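Local coordinates for protein hepatocyte growth factor-regulated tyrosine kinase substrate (Drosophila melanogaster, PDB 1DVP) that is essential for endosomal membrane invagination and multivesicular body formation, binds ubiquitin and promotes degradation of activated tyrosine kinase receptors, at residues 106-109 against 110-114. Sequence-based numbering, arbitrary orientation.
Sequences MLEL and VQTWA
L109 lays its CB over one face of the W113 indole, 3.8 Å from the centroid of the six-membered ring and only 7° off the ring normal, a CH-pi contact between residues one helical turn apart. Its CD1 runs on past the rim, 3.9 Å from CH2 of W113. With CG of W113 anti to its own carbonyl carbon (chi1 -67°), the indole swings back along the helix beneath L109. M106 crosses W113 at about a right angle: its chain, bent at chi2 and chi3, sets CE oblique to the indole, 3.7 Å from CZ3 of W113, the same methyl lying 3.9 Å from CG2 of V110. Were W113 an alanine, CB and CD1 of L109 and CE of M106 would probably lose the ring they rest on and face a gap. On the more open side, a water bridges OE1 of E108 (2.6 Å) and OG1 of T112 (2.8 Å); that carboxylate also forms a salt bridge with K105. Behind the side chains, i to i+4 backbone bonds set the spacing, among them W113 N to L109 O at 2.7 Å. F82 meets the indole edge-to-face, and L66 and V70 of helix 56-72 pack on it, so this apolar stripe of helix 100-116 faces the core of the VHS superhelix.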
ATOM      1  N   MET A 106     -31.792  -8.288  12.322  1.00 41.52           N
ATOM      2  CA  MET A 106     -32.717  -7.581  11.438  1.00 41.46           C
ATOM      3  C   MET A 106     -32.979  -6.160  11.942  1.00 40.89           C
ATOM      4  O   MET A 106     -33.096  -5.216  11.146  1.00 40.99           O
ATOM      5  CB  MET A 106     -34.032  -8.344  11.321  1.00 42.46           C
ATOM      6  CG  MET A 106     -34.986  -7.828  10.249  1.00 43.60           C
ATOM      7  SD  MET A 106     -34.388  -8.019   8.509  1.00 45.50           S
ATOM      8  CE  MET A 106     -33.736  -6.412   8.253  1.00 44.46           C
ATOM      9  N   LEU A 107     -33.072  -6.016  13.263  1.00 40.16           N
ATOM     10  CA  LEU A 107     -33.318  -4.730  13.892  1.00 39.39           C
ATOM     11  C   LEU A 107     -32.144  -3.812  13.593  1.00 38.85           C
ATOM     12  O   LEU A 107     -32.324  -2.647  13.265  1.00 38.77           O
ATOM     13  CB  LEU A 107     -33.507  -4.903  15.405  1.00 39.24           C
ATOM     14  CG  LEU A 107     -34.926  -4.610  15.958  1.00 38.95           C
ATOM     15  CD1 LEU A 107     -35.982  -4.594  14.847  1.00 38.75           C
ATOM     16  CD2 LEU A 107     -35.263  -5.647  17.040  1.00 38.97           C
ATOM     17  N   GLU A 108     -30.940  -4.347  13.712  1.00 38.30           N
ATOM     18  CA  GLU A 108     -29.724  -3.595  13.401  1.00 37.73           C
ATOM     19  C   GLU A 108     -29.712  -3.131  11.920  1.00 37.38           C
ATOM     20  O   GLU A 108     -29.418  -1.974  11.641  1.00 37.37           O
ATOM     21  CB  GLU A 108     -28.500  -4.486  13.687  1.00 37.77           C
ATOM     22  CG  GLU A 108     -27.140  -3.995  13.142  1.00 37.61           C
ATOM     23  CD  GLU A 108     -26.154  -5.173  12.947  1.00 37.78           C
ATOM     24  OE1 GLU A 108     -25.701  -5.403  11.806  1.00 37.05           O
ATOM     25  OE2 GLU A 108     -25.854  -5.885  13.937  1.00 37.95           O
ATOM     26  N   LEU A 109     -30.055  -4.023  10.992  1.00 36.89           N
ATOM     27  CA  LEU A 109     -30.049  -3.709   9.560  1.00 36.49           C
ATOM     28  C   LEU A 109     -31.066  -2.621   9.239  1.00 36.24           C
ATOM     29  O   LEU A 109     -30.772  -1.677   8.516  1.00 35.97           O
ATOM     30  CB  LEU A 109     -30.325  -4.970   8.711  1.00 36.37           C
ATOM     31  CG  LEU A 109     -29.255  -6.094   8.792  1.00 36.44           C
ATOM     32  CD1 LEU A 109     -29.640  -7.238   7.881  1.00 36.29           C
ATOM     33  CD2 LEU A 109     -27.880  -5.588   8.395  1.00 36.44           C
ATOM     34  N   VAL A 110     -32.267  -2.756   9.791  1.00 35.86           N
ATOM     35  CA  VAL A 110     -33.303  -1.749   9.564  1.00 35.50           C
ATOM     36  C   VAL A 110     -32.793  -0.357   9.927  1.00 35.15           C
ATOM     37  O   VAL A 110     -32.989   0.568   9.188  1.00 34.94           O
ATOM     38  CB  VAL A 110     -34.539  -2.027  10.418  1.00 35.67           C
ATOM     39  CG1 VAL A 110     -35.431  -0.736  10.476  1.00 35.75           C
ATOM     40  CG2 VAL A 110     -35.305  -3.210   9.853  1.00 35.62           C
ATOM     41  N   GLN A 111     -32.136  -0.238  11.079  1.00 35.12           N
ATOM     42  CA  GLN A 111     -31.588   1.020  11.592  1.00 34.81           C
ATOM     43  C   GLN A 111     -30.387   1.467  10.766  1.00 34.60           C
ATOM     44  O   GLN A 111     -30.236   2.656  10.437  1.00 34.70           O
ATOM     45  CB  GLN A 111     -31.187   0.834  13.068  1.00 35.27           C
ATOM     46  CG  GLN A 111     -30.370   1.958  13.646  1.00 35.68           C
ATOM     47  CD  GLN A 111     -30.006   1.738  15.115  1.00 36.02           C
ATOM     48  OE1 GLN A 111     -29.245   0.817  15.460  1.00 36.18           O
ATOM     49  NE2 GLN A 111     -30.566   2.573  15.989  1.00 35.78           N
ATOM     50  N   THR A 112     -29.512   0.517  10.428  1.00 34.06           N
ATOM     51  CA  THR A 112     -28.364   0.853   9.599  1.00 33.46           C
ATOM     52  C   THR A 112     -28.884   1.430   8.301  1.00 33.16           C
ATOM     53  O   THR A 112     -28.419   2.451   7.815  1.00 32.69           O
ATOM     54  CB  THR A 112     -27.533  -0.387   9.237  1.00 33.26           C
ATOM     55  OG1 THR A 112     -26.876  -0.876  10.417  1.00 32.86           O
ATOM     56  CG2 THR A 112     -26.494  -0.002   8.124  1.00 33.20           C
ATOM     57  N   TRP A 113     -29.866   0.749   7.739  1.00 33.10           N
ATOM     58  CA  TRP A 113     -30.415   1.197   6.480  1.00 33.45           C
ATOM     59  C   TRP A 113     -31.167   2.528   6.602  1.00 33.67           C
ATOM     60  O   TRP A 113     -31.157   3.347   5.674  1.00 33.59           O
ATOM     61  CB  TRP A 113     -31.301   0.091   5.907  1.00 33.39           C
ATOM     62  CG  TRP A 113     -30.492  -1.152   5.513  1.00 33.15           C
ATOM     63  CD1 TRP A 113     -29.187  -1.174   5.100  1.00 33.22           C
ATOM     64  CD2 TRP A 113     -30.974  -2.494   5.397  1.00 33.16           C
ATOM     65  NE1 TRP A 113     -28.826  -2.443   4.732  1.00 33.22           N
ATOM     66  CE2 TRP A 113     -29.899  -3.282   4.895  1.00 33.19           C
ATOM     67  CE3 TRP A 113     -32.205  -3.121   5.650  1.00 33.16           C
ATOM     68  CZ2 TRP A 113     -30.026  -4.666   4.645  1.00 33.09           C
ATOM     69  CZ3 TRP A 113     -32.327  -4.516   5.397  1.00 33.01           C
ATOM     70  CH2 TRP A 113     -31.244  -5.260   4.901  1.00 32.69           C
ATOM     71  N   ALA A 114     -31.821   2.739   7.743  1.00 33.84           N
ATOM     72  CA  ALA A 114     -32.540   3.991   7.944  1.00 34.31           C
ATOM     73  C   ALA A 114     -31.533   5.132   7.881  1.00 34.57           C
ATOM     74  O   ALA A 114     -31.765   6.119   7.189  1.00 34.60           O
ATOM     75  CB  ALA A 114     -33.277   3.986   9.302  1.00 34.38           C
TER
HETATM   76  O   HOH W   1     -25.705  -3.367  10.113  1.00 32.02           O